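PDB 3UAM: chitin binding domain from Burkholderia pseudomallei, which probably binds chitin and may, as a lytic polysaccharide mono-oxygenase, cleave such crystalline polysaccharides by oxidation. Local coordinates for residues H124-W129 / L173-E178; L114-S119 / H181-P186; R128-I133 / P151-V156. One frame throughout, in Å; residues are numbered along the deposited sequence.

How the contacts relate
Contacts 2 and 3 are antiparallel strand pairings from the two sheets of the immunoglobulin-like beta sandwich, and contact 1 joins the lead-in to strand 126-133 to the loop after helix 169-173. Contact 2 belongs to the three-stranded sheet and contact 3 to the mixed one. The two sheets face each other where Tyr-131 OH of contact 3 meets Trp-118 and His-181 of contact 2. Contacts 1 and 3 share Arg-128 and Trp-129 on strand 126-133. Contact 1 is largely buried but has a single backbone bond across it. Contact 2 has four regular backbone bonds. Contact 3 is partly buried and irregular, with a beta bulge and a tryptophan-proline packing toward the surface.

Contact 1: H124-W129 / L173-E178; sequences HKTRRW and LIPQGE
Leu-173 O accepts a hydrogen bond from Thr-126 N at 2.8 Å, the single hydrogen bond across this contact. The bond is fairly straight, with an N-H...O angle of 151°. The contact ties the turn that leads into strand 126-133 of the beta sandwich to the chain leaving helix 169-173. Thr-126 OG1 is gripped twice. It donates to His-124 O at 3.1 Å, and it also bonds Trp-198 NE1. With OG1 turned beside the backbone N (chi1 -58°), the hydroxyl lies close to the His-124 carbonyl, and Pro-175 CD packs against His-124 O and Thr-126 OG1.

Leu-173 points toward 124-129. Its CD2 lies 3.6 Å from Thr-126 O and obliquely against the Arg-127 guanidinium, and CD1 comes near Arg-127 NH2. That group is held by a salt bridge to Asp-69 and by the carbonyls of Asn-159 and Tyr-161, so the leucine packs on a charge that is already paired. On the partly exposed side, Lys-125 CG rests 3.7 Å from Ile-174 CG1. The rest of the lysine runs extended away from the contact to Tyr-164 O. At the inner end Trp-129 has Thr-126 CG2 over one face, 3.5 Å above the ring plane. Pro-175 CG meets the same indole at its edge, in plane, 4.0 Å from CZ2.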
loop_
_atom_site.group_PDB
_atom_site.type_symbol
_atom_site.label_atom_id
_atom_site.label_comp_id
_atom_site.label_asym_id
_atom_site.label_seq_id
_atom_site.Cartn_x
_atom_site.Cartn_y
_atom_site.Cartn_z
ATOM N N HIS A 124 -3.034 -8.875 10.820
ATOM C CA HIS A 124 -1.880 -9.775 10.743
ATOM C C HIS A 124 -0.729 -9.323 11.599
ATOM O O HIS A 124 -0.590 -8.126 11.915
ATOM C CB HIS A 124 -1.384 -9.790 9.300
ATOM C CG HIS A 124 -2.134 -10.725 8.402
ATOM N ND1 HIS A 124 -2.076 -12.053 8.554
ATOM C CD2 HIS A 124 -2.969 -10.478 7.314
ATOM C CE1 HIS A 124 -2.824 -12.647 7.594
ATOM N NE2 HIS A 124 -3.362 -11.676 6.826
ATOM N N LYS A 125 0.136 -10.267 11.961
ATOM C CA LYS A 125 1.490 -9.918 12.436
ATOM C C LYS A 125 2.223 -9.097 11.374
ATOM O O LYS A 125 2.341 -9.523 10.252
ATOM C CB LYS A 125 2.291 -11.175 12.734
ATOM C CG LYS A 125 1.799 -11.943 13.939
ATOM C CD LYS A 125 2.619 -13.196 14.185
ATOM C CE LYS A 125 2.129 -13.940 15.424
ATOM N NZ LYS A 125 2.947 -15.150 15.740
ATOM N N THR A 126 2.708 -7.923 11.737
ATOM C CA THR A 126 3.212 -6.944 10.766
ATOM C C THR A 126 4.725 -6.725 10.855
ATOM O O THR A 126 5.235 -6.443 11.926
ATOM C CB THR A 126 2.548 -5.599 11.007
ATOM O OG1 THR A 126 1.132 -5.746 10.897
ATOM C CG2 THR A 126 3.058 -4.537 10.011
ATOM N N ARG A 127 5.431 -6.817 9.731
ATOM C CA ARG A 127 6.849 -6.459 9.714
ATOM C C ARG A 127 7.047 -4.966 9.526
ATOM O O ARG A 127 7.845 -4.368 10.215
ATOM C CB ARG A 127 7.630 -7.236 8.646
ATOM C CG ARG A 127 9.127 -6.965 8.669
ATOM C CD ARG A 127 9.735 -7.128 10.059
ATOM N NE ARG A 127 9.482 -8.449 10.618
ATOM C CZ ARG A 127 9.576 -8.768 11.909
ATOM N NH1 ARG A 127 9.876 -7.851 12.811
ATOM N NH2 ARG A 127 9.304 -10.007 12.311
ATOM N N ARG A 128 6.317 -4.373 8.593
ATOM C CA ARG A 128 6.460 -2.950 8.296
ATOM C C ARG A 128 5.258 -2.371 7.531
ATOM O O ARG A 128 4.413 -3.102 7.007
ATOM C CB ARG A 128 7.753 -2.698 7.511
ATOM C CG ARG A 128 7.734 -3.250 6.092
ATOM C CD ARG A 128 8.991 -2.961 5.261
ATOM N NE ARG A 128 10.206 -3.549 5.835
ATOM C CZ ARG A 128 10.471 -4.855 5.860
ATOM N NH1 ARG A 128 9.600 -5.738 5.373
ATOM N NH2 ARG A 128 11.606 -5.288 6.393
ATOM N N TRP A 129 5.204 -1.039 7.510
ATOM C CA TRP A 129 4.402 -0.276 6.590
ATOM C C TRP A 129 5.365 0.613 5.860
ATOM O O TRP A 129 6.282 1.167 6.464
ATOM C CB TRP A 129 3.436 0.628 7.327
ATOM C CG TRP A 129 2.388 -0.049 8.140
ATOM C CD1 TRP A 129 1.056 -0.274 7.805
ATOM C CD2 TRP A 129 2.536 -0.573 9.488
ATOM N NE1 TRP A 129 0.386 -0.880 8.842
ATOM C CE2 TRP A 129 1.215 -1.088 9.878
ATOM C CE3 TRP A 129 3.581 -0.636 10.396
ATOM C CZ2 TRP A 129 0.990 -1.656 11.119
ATOM C CZ3 TRP A 129 3.343 -1.215 11.647
ATOM C CH2 TRP A 129 2.063 -1.718 11.991
ATOM N N LEU A 173 3.875 -7.343 17.326
ATOM C CA LEU A 173 3.691 -7.300 15.872
ATOM C C LEU A 173 2.263 -7.074 15.394
ATOM O O LEU A 173 2.077 -6.707 14.230
ATOM C CB LEU A 173 4.267 -8.557 15.195
ATOM C CG LEU A 173 5.761 -8.819 15.468
ATOM C CD1 LEU A 173 6.228 -10.114 14.806
ATOM C CD2 LEU A 173 6.615 -7.645 15.024
ATOM N N ILE A 174 1.255 -7.306 16.233
ATOM C CA ILE A 174 -0.130 -7.214 15.727
ATOM C C ILE A 174 -0.806 -5.915 16.163
ATOM O O ILE A 174 -0.951 -5.686 17.356
ATOM C CB ILE A 174 -1.032 -8.368 16.203
ATOM C CG1 ILE A 174 -0.397 -9.744 15.898
ATOM C CG2 ILE A 174 -2.418 -8.249 15.537
ATOM C CD1 ILE A 174 -1.156 -10.892 16.559
ATOM N N PRO A 175 -1.234 -5.078 15.207
ATOM C CA PRO A 175 -2.031 -3.898 15.559
ATOM C C PRO A 175 -3.226 -4.265 16.434
ATOM O O PRO A 175 -3.869 -5.289 16.196
ATOM C CB PRO A 175 -2.523 -3.378 14.206
ATOM C CG PRO A 175 -1.530 -3.882 13.213
ATOM C CD PRO A 175 -1.055 -5.209 13.748
ATOM N N GLN A 176 -3.488 -3.449 17.448
ATOM C CA GLN A 176 -4.633 -3.629 18.339
ATOM C C GLN A 176 -5.764 -2.650 17.961
ATOM O O GLN A 176 -6.848 -2.638 18.579
ATOM C CB GLN A 176 -4.193 -3.416 19.803
ATOM N N GLY A 177 -5.522 -1.844 16.938
ATOM C CA GLY A 177 -6.494 -0.863 16.479
ATOM C C GLY A 177 -5.983 -0.228 15.212
ATOM O O GLY A 177 -5.011 -0.705 14.622
ATOM N N GLU A 178 -6.646 0.832 14.781
ATOM C CA GLU A 178 -6.177 1.618 13.654
ATOM C C GLU A 178 -4.699 1.976 13.825
ATOM O O GLU A 178 -4.263 2.361 14.913
ATOM C CB GLU A 178 -6.984 2.915 13.530
ATOM C CG GLU A 178 -8.383 2.722 12.924
ATOM C CD GLU A 178 -9.181 4.013 12.875
ATOM O OE1 GLU A 178 -8.568 5.105 13.068
ATOM O OE2 GLU A 178 -10.410 3.952 12.669
#

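Contact 2: L114-S119 / H181-P186; sequences LQISWS and HEFNLP
Phe-183 and Ile-116 meet obliquely, with ring atom CZ 3.7 Å from Ile-116 CG1. The Phe-183 ring also meets Tyr-131 of the facing sheet, their planes about 50° apart. Trp-118 and His-181 approach obliquely too, CD1 to ND1 at 4.4 Å. The imidazole stacks on Tyr-157 and is edge-to-face with Trp-129. Phe-183 CG sits between the backbone N and the carbonyl carbon (chi1 45°), which helps bring the ring back over the neighbouring strand.

Strands 113-121 and 179-184 run antiparallel in the three-stranded sheet of the beta sandwich. Leu-114 with Phe-183 and Ile-116 with His-181 are hydrogen-bonded pairs. Each makes two backbone bonds, the shortest from Ile-116 N to His-181 O at 2.7 Å. Gln-115 and Glu-182 form the non-hydrogen-bonded pair between them. There the strands also approach through CA-H...O contacts, such as Glu-182 CA to Leu-114 O at 3.3 Å.

The two faces differ. Leu-114, Ile-116, His-181 and Phe-183 point to the buried one. Just beyond the strand, Leu-185 CD2 reaches Leu-114 CD2 at 3.7 Å and extends the apolar layer. Gln-115 and Glu-182 point to the exposed one. Their amide and carboxylate planes are 45° apart, and NE2 stays 3.9 Å from OE1.

The buried side is not purely apolar. Trp-118 NE1 and His-181 ND1 both hydrogen-bond Tyr-131 OH, so these polar atoms are satisfied within the core and link the two sheets.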
loop_
_atom_site.group_PDB
_atom_site.type_symbol
_atom_site.label_atom_id
_atom_site.label_comp_id
_atom_site.label_asym_id
_atom_site.label_seq_id
_atom_site.Cartn_x
_atom_site.Cartn_y
_atom_site.Cartn_z
ATOM N N LEU A 114 0.750 14.954 6.740
ATOM C CA LEU A 114 -0.327 14.095 6.298
ATOM C C LEU A 114 -0.420 12.951 7.272
ATOM O O LEU A 114 0.575 12.295 7.563
ATOM C CB LEU A 114 -0.039 13.565 4.893
ATOM C CG LEU A 114 -1.188 12.831 4.195
ATOM C CD1 LEU A 114 -2.327 13.794 3.910
ATOM C CD2 LEU A 114 -0.682 12.195 2.916
ATOM N N GLN A 115 -1.611 12.749 7.813
ATOM C CA GLN A 115 -1.862 11.643 8.712
ATOM C C GLN A 115 -2.522 10.512 7.918
ATOM O O GLN A 115 -3.534 10.716 7.238
ATOM C CB GLN A 115 -2.764 12.122 9.848
ATOM C CG GLN A 115 -2.772 11.231 11.064
ATOM C CD GLN A 115 -3.162 11.994 12.319
ATOM O OE1 GLN A 115 -4.339 12.221 12.535
ATOM N NE2 GLN A 115 -2.166 12.393 13.151
ATOM N N ILE A 116 -1.934 9.333 7.976
ATOM C CA ILE A 116 -2.491 8.146 7.334
ATOM C C ILE A 116 -3.103 7.247 8.398
ATOM O O ILE A 116 -2.453 6.992 9.443
ATOM C CB ILE A 116 -1.403 7.304 6.647
ATOM C CG1 ILE A 116 -0.526 8.158 5.721
ATOM C CG2 ILE A 116 -2.024 6.112 5.903
ATOM C CD1 ILE A 116 -1.255 8.809 4.580
ATOM N N SER A 117 -4.337 6.788 8.168
ATOM C CA SER A 117 -4.956 5.819 9.052
ATOM C C SER A 117 -5.270 4.522 8.311
ATOM O O SER A 117 -6.004 4.522 7.326
ATOM C CB SER A 117 -6.248 6.361 9.668
ATOM O OG SER A 117 -6.011 7.439 10.564
ATOM N N TRP A 118 -4.741 3.428 8.829
ATOM C CA TRP A 118 -5.151 2.055 8.454
ATOM C C TRP A 118 -6.188 1.506 9.388
ATOM O O TRP A 118 -6.104 1.715 10.596
ATOM C CB TRP A 118 -3.980 1.113 8.530
ATOM C CG TRP A 118 -2.942 1.316 7.474
ATOM C CD1 TRP A 118 -1.889 2.231 7.470
ATOM C CD2 TRP A 118 -2.788 0.551 6.241
ATOM N NE1 TRP A 118 -1.137 2.085 6.342
ATOM C CE2 TRP A 118 -1.638 1.104 5.559
ATOM C CE3 TRP A 118 -3.487 -0.500 5.649
ATOM C CZ2 TRP A 118 -1.207 0.608 4.338
ATOM C CZ3 TRP A 118 -3.040 -0.987 4.428
ATOM C CH2 TRP A 118 -1.929 -0.440 3.789
ATOM N N SER A 119 -7.174 0.789 8.840
ATOM C CA SER A 119 -8.093 -0.013 9.644
ATOM C C SER A 119 -8.041 -1.444 9.133
ATOM O O SER A 119 -7.554 -1.698 8.029
ATOM C CB SER A 119 -9.510 0.520 9.584
ATOM O OG SER A 119 -10.295 -0.048 10.622
ATOM N N HIS A 181 -0.166 6.899 11.084
ATOM C CA HIS A 181 1.171 7.361 10.714
ATOM C C HIS A 181 1.088 8.784 10.287
ATOM O O HIS A 181 0.064 9.196 9.748
ATOM C CB HIS A 181 1.718 6.511 9.585
ATOM C CG HIS A 181 2.028 5.084 10.002
ATOM N ND1 HIS A 181 1.793 4.026 9.207
ATOM C CD2 HIS A 181 2.583 4.577 11.179
ATOM C CE1 HIS A 181 2.195 2.899 9.834
ATOM N NE2 HIS A 181 2.662 3.234 11.044
ATOM N N GLU A 182 2.152 9.543 10.507
ATOM C CA GLU A 182 2.190 10.949 10.086
ATOM C C GLU A 182 3.556 11.291 9.529
ATOM O O GLU A 182 4.579 10.970 10.132
ATOM C CB GLU A 182 1.857 11.902 11.253
ATOM C CG GLU A 182 1.766 13.380 10.841
ATOM C CD GLU A 182 1.020 14.242 11.857
ATOM O OE1 GLU A 182 1.307 14.097 13.061
ATOM O OE2 GLU A 182 0.125 15.049 11.455
ATOM N N PHE A 183 3.570 11.960 8.388
ATOM C CA PHE A 183 4.814 12.440 7.798
ATOM C C PHE A 183 4.551 13.640 6.894
ATOM O O PHE A 183 3.402 13.976 6.619
ATOM C CB PHE A 183 5.499 11.314 7.015
ATOM C CG PHE A 183 4.575 10.519 6.134
ATOM C CD1 PHE A 183 4.248 10.962 4.875
ATOM C CD2 PHE A 183 4.083 9.282 6.555
ATOM C CE1 PHE A 183 3.423 10.209 4.053
ATOM C CE2 PHE A 183 3.243 8.527 5.741
ATOM C CZ PHE A 183 2.914 8.993 4.488
ATOM N N ASN A 184 5.617 14.263 6.416
ATOM C CA ASN A 184 5.480 15.399 5.534
ATOM C C ASN A 184 5.581 14.950 4.109
ATOM O O ASN A 184 6.502 14.204 3.756
ATOM C CB ASN A 184 6.560 16.429 5.809
ATOM C CG ASN A 184 6.412 17.046 7.169
ATOM O OD1 ASN A 184 7.030 16.590 8.123
ATOM N ND2 ASN A 184 5.545 18.054 7.284
ATOM N N LEU A 185 4.656 15.417 3.277
ATOM C CA LEU A 185 4.745 15.165 1.849
ATOM C C LEU A 185 5.936 15.931 1.275
ATOM O O LEU A 185 6.238 17.039 1.728
ATOM C CB LEU A 185 3.450 15.598 1.128
ATOM C CG LEU A 185 2.164 14.842 1.452
ATOM C CD1 LEU A 185 0.958 15.456 0.728
ATOM C CD2 LEU A 185 2.322 13.366 1.123
ATOM N N PRO A 186 6.600 15.363 0.258
ATOM C CA PRO A 186 7.716 16.069 -0.380
ATOM C C PRO A 186 7.222 17.166 -1.334
ATOM O O PRO A 186 6.030 17.438 -1.404
ATOM C CB PRO A 186 8.426 14.956 -1.142
ATOM C CG PRO A 186 7.327 14.017 -1.509
ATOM C CD PRO A 186 6.291 14.102 -0.428
#

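Contact 3: R128-I133 / P151-V156; sequences RWTYWI and PDPLKV
Trp-132 CG stands anti to the carbonyl carbon, beside the backbone N (chi1 -54°), and this swings the indole back along 151-156 although its CB points away. The ring lies beside Pro-153. Proline CB sits over the six-membered ring, 4.0 Å from its centroid and 13° off the normal, a CH-pi contact. Thr-130 CG2 covers the same face toward the rim. This methyl stands anti to the backbone N and also touches Pro-153 CB at 3.6 Å. Pro-151 O lies in plane at the edge of the indole, 3.4 Å from CZ3. The indole NE1 is hydrogen-bonded to a bound glycerol, probably from the crystallisation liquor. Phe-54 meets the indole edge-to-face.

Beside this packing the backbones pair antiparallel, strand 126-133 with strand 155-158, in the mixed sheet of the beta sandwich. Tyr-131 N donates to Lys-155 O at 2.8 Å. Tyr-131 O faces two residues, as in a classic beta bulge. It takes weak bonds from Leu-154 N at 2.7 Å, with a bent angle of 126°, and from Lys-155 N at 3.3 Å. The extra residue breaks the regular pairing where the loop from Pro-151 enters the strand. Further along, Thr-130 and Val-156 form a non-hydrogen-bonded pair, their side chains side by side.

Beyond the bulge one water bridges the chains. It accepts from Ile-133 N and lies 2.8 Å from Asp-152 O. On the inner face Tyr-131 sends its hydroxyl to His-181 and Trp-118 of the opposite sheet. Near its ring plane, the edge at CD2 lies 3.7 Å from Lys-155 O.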
loop_
_atom_site.group_PDB
_atom_site.type_symbol
_atom_site.label_atom_id
_atom_site.label_comp_id
_atom_site.label_asym_id
_atom_site.label_seq_id
_atom_site.Cartn_x
_atom_site.Cartn_y
_atom_site.Cartn_z
ATOM N N ARG A 128 6.317 -4.373 8.593
ATOM C CA ARG A 128 6.460 -2.950 8.296
ATOM C C ARG A 128 5.258 -2.371 7.531
ATOM O O ARG A 128 4.413 -3.102 7.007
ATOM C CB ARG A 128 7.753 -2.698 7.511
ATOM C CG ARG A 128 7.734 -3.250 6.092
ATOM C CD ARG A 128 8.991 -2.961 5.261
ATOM N NE ARG A 128 10.206 -3.549 5.835
ATOM C CZ ARG A 128 10.471 -4.855 5.860
ATOM N NH1 ARG A 128 9.600 -5.738 5.373
ATOM N NH2 ARG A 128 11.606 -5.288 6.393
ATOM N N TRP A 129 5.204 -1.039 7.510
ATOM C CA TRP A 129 4.402 -0.276 6.590
ATOM C C TRP A 129 5.365 0.613 5.860
ATOM O O TRP A 129 6.282 1.167 6.464
ATOM C CB TRP A 129 3.436 0.628 7.327
ATOM C CG TRP A 129 2.388 -0.049 8.140
ATOM C CD1 TRP A 129 1.056 -0.274 7.805
ATOM C CD2 TRP A 129 2.536 -0.573 9.488
ATOM N NE1 TRP A 129 0.386 -0.880 8.842
ATOM C CE2 TRP A 129 1.215 -1.088 9.878
ATOM C CE3 TRP A 129 3.581 -0.636 10.396
ATOM C CZ2 TRP A 129 0.990 -1.656 11.119
ATOM C CZ3 TRP A 129 3.343 -1.215 11.647
ATOM C CH2 TRP A 129 2.063 -1.718 11.991
ATOM N N THR A 130 5.161 0.755 4.561
ATOM C CA THR A 130 6.040 1.524 3.706
ATOM C C THR A 130 5.173 2.454 2.856
ATOM O O THR A 130 4.051 2.072 2.465
ATOM C CB THR A 130 6.839 0.616 2.758
ATOM O OG1 THR A 130 7.713 -0.239 3.517
ATOM C CG2 THR A 130 7.710 1.477 1.881
ATOM N N TYR A 131 5.672 3.665 2.617
ATOM C CA TYR A 131 4.988 4.648 1.799
ATOM C C TYR A 131 5.906 5.072 0.656
ATOM O O TYR A 131 6.987 5.555 0.880
ATOM C CB TYR A 131 4.547 5.834 2.637
ATOM C CG TYR A 131 3.613 5.411 3.749
ATOM C CD1 TYR A 131 2.246 5.335 3.522
ATOM C CD2 TYR A 131 4.094 5.051 5.003
ATOM C CE1 TYR A 131 1.377 4.937 4.513
ATOM C CE2 TYR A 131 3.222 4.660 6.005
ATOM C CZ TYR A 131 1.856 4.596 5.746
ATOM O OH TYR A 131 0.938 4.190 6.695
ATOM N N TRP A 132 5.427 4.884 -0.562
ATOM C CA TRP A 132 6.160 5.167 -1.792
ATOM C C TRP A 132 5.486 6.293 -2.541
ATOM O O TRP A 132 4.247 6.389 -2.555
ATOM C CB TRP A 132 6.173 3.917 -2.703
ATOM C CG TRP A 132 6.688 2.653 -2.046
ATOM C CD1 TRP A 132 5.953 1.676 -1.372
ATOM C CD2 TRP A 132 8.090 2.198 -1.976
ATOM N NE1 TRP A 132 6.798 0.664 -0.924
ATOM C CE2 TRP A 132 8.083 0.936 -1.245
ATOM C CE3 TRP A 132 9.294 2.700 -2.431
ATOM C CZ2 TRP A 132 9.253 0.241 -0.969
ATOM C CZ3 TRP A 132 10.464 1.991 -2.153
ATOM C CH2 TRP A 132 10.438 0.773 -1.455
ATOM N N ILE A 133 6.283 7.122 -3.210
ATOM C CA ILE A 133 5.779 8.320 -3.854
ATOM C C ILE A 133 6.297 8.345 -5.302
ATOM O O ILE A 133 7.459 7.975 -5.584
ATOM C CB ILE A 133 6.202 9.603 -3.095
ATOM C CG1 ILE A 133 5.531 10.845 -3.682
ATOM C CG2 ILE A 133 7.714 9.782 -3.131
ATOM C CD1 ILE A 133 4.054 10.966 -3.431
ATOM N N PRO A 151 12.816 5.295 -5.994
ATOM C CA PRO A 151 13.377 4.051 -5.482
ATOM C C PRO A 151 13.504 4.037 -3.945
ATOM O O PRO A 151 13.482 2.977 -3.332
ATOM C CB PRO A 151 14.749 3.956 -6.191
ATOM C CG PRO A 151 15.108 5.357 -6.538
ATOM C CD PRO A 151 13.786 6.035 -6.827
ATOM N N ASP A 152 13.593 5.208 -3.336
ATOM C CA ASP A 152 13.636 5.307 -1.888
ATOM C C ASP A 152 12.245 5.617 -1.344
ATOM O O ASP A 152 11.590 6.538 -1.793
ATOM C CB ASP A 152 14.626 6.380 -1.444
ATOM C CG ASP A 152 16.043 6.046 -1.840
ATOM O OD1 ASP A 152 16.384 4.845 -2.031
ATOM O OD2 ASP A 152 16.829 6.983 -1.984
ATOM N N PRO A 153 11.799 4.842 -0.358
ATOM C CA PRO A 153 10.464 5.113 0.171
ATOM C C PRO A 153 10.398 6.504 0.799
ATOM O O PRO A 153 11.392 7.017 1.297
ATOM C CB PRO A 153 10.243 4.005 1.208
ATOM C CG PRO A 153 11.592 3.419 1.487
ATOM C CD PRO A 153 12.477 3.726 0.318
ATOM N N LEU A 154 9.225 7.118 0.723
ATOM C CA LEU A 154 8.995 8.379 1.415
ATOM C C LEU A 154 9.102 8.155 2.926
ATOM O O LEU A 154 9.719 8.941 3.626
ATOM C CB LEU A 154 7.622 8.954 1.043
ATOM C CG LEU A 154 7.198 10.229 1.777
ATOM C CD1 LEU A 154 8.233 11.348 1.537
ATOM C CD2 LEU A 154 5.797 10.605 1.321
ATOM N N LYS A 155 8.542 7.051 3.411
ATOM C CA LYS A 155 8.587 6.735 4.834
ATOM C C LYS A 155 8.429 5.231 5.081
ATOM O O LYS A 155 7.699 4.544 4.364
ATOM C CB LYS A 155 7.502 7.515 5.574
ATOM C CG LYS A 155 7.542 7.346 7.087
ATOM C CD LYS A 155 8.368 8.422 7.729
ATOM C CE LYS A 155 8.373 8.257 9.228
ATOM N NZ LYS A 155 9.323 9.284 9.711
ATOM N N VAL A 156 9.147 4.728 6.079
ATOM C CA VAL A 156 9.048 3.326 6.457
ATOM C C VAL A 156 8.801 3.294 7.966
ATOM O O VAL A 156 9.446 4.044 8.703
ATOM C CB VAL A 156 10.349 2.556 6.136
ATOM C CG1 VAL A 156 10.219 1.093 6.527
ATOM C CG2 VAL A 156 10.729 2.673 4.649
HETATM O O HOH W 1 9.082 6.214 -3.039
#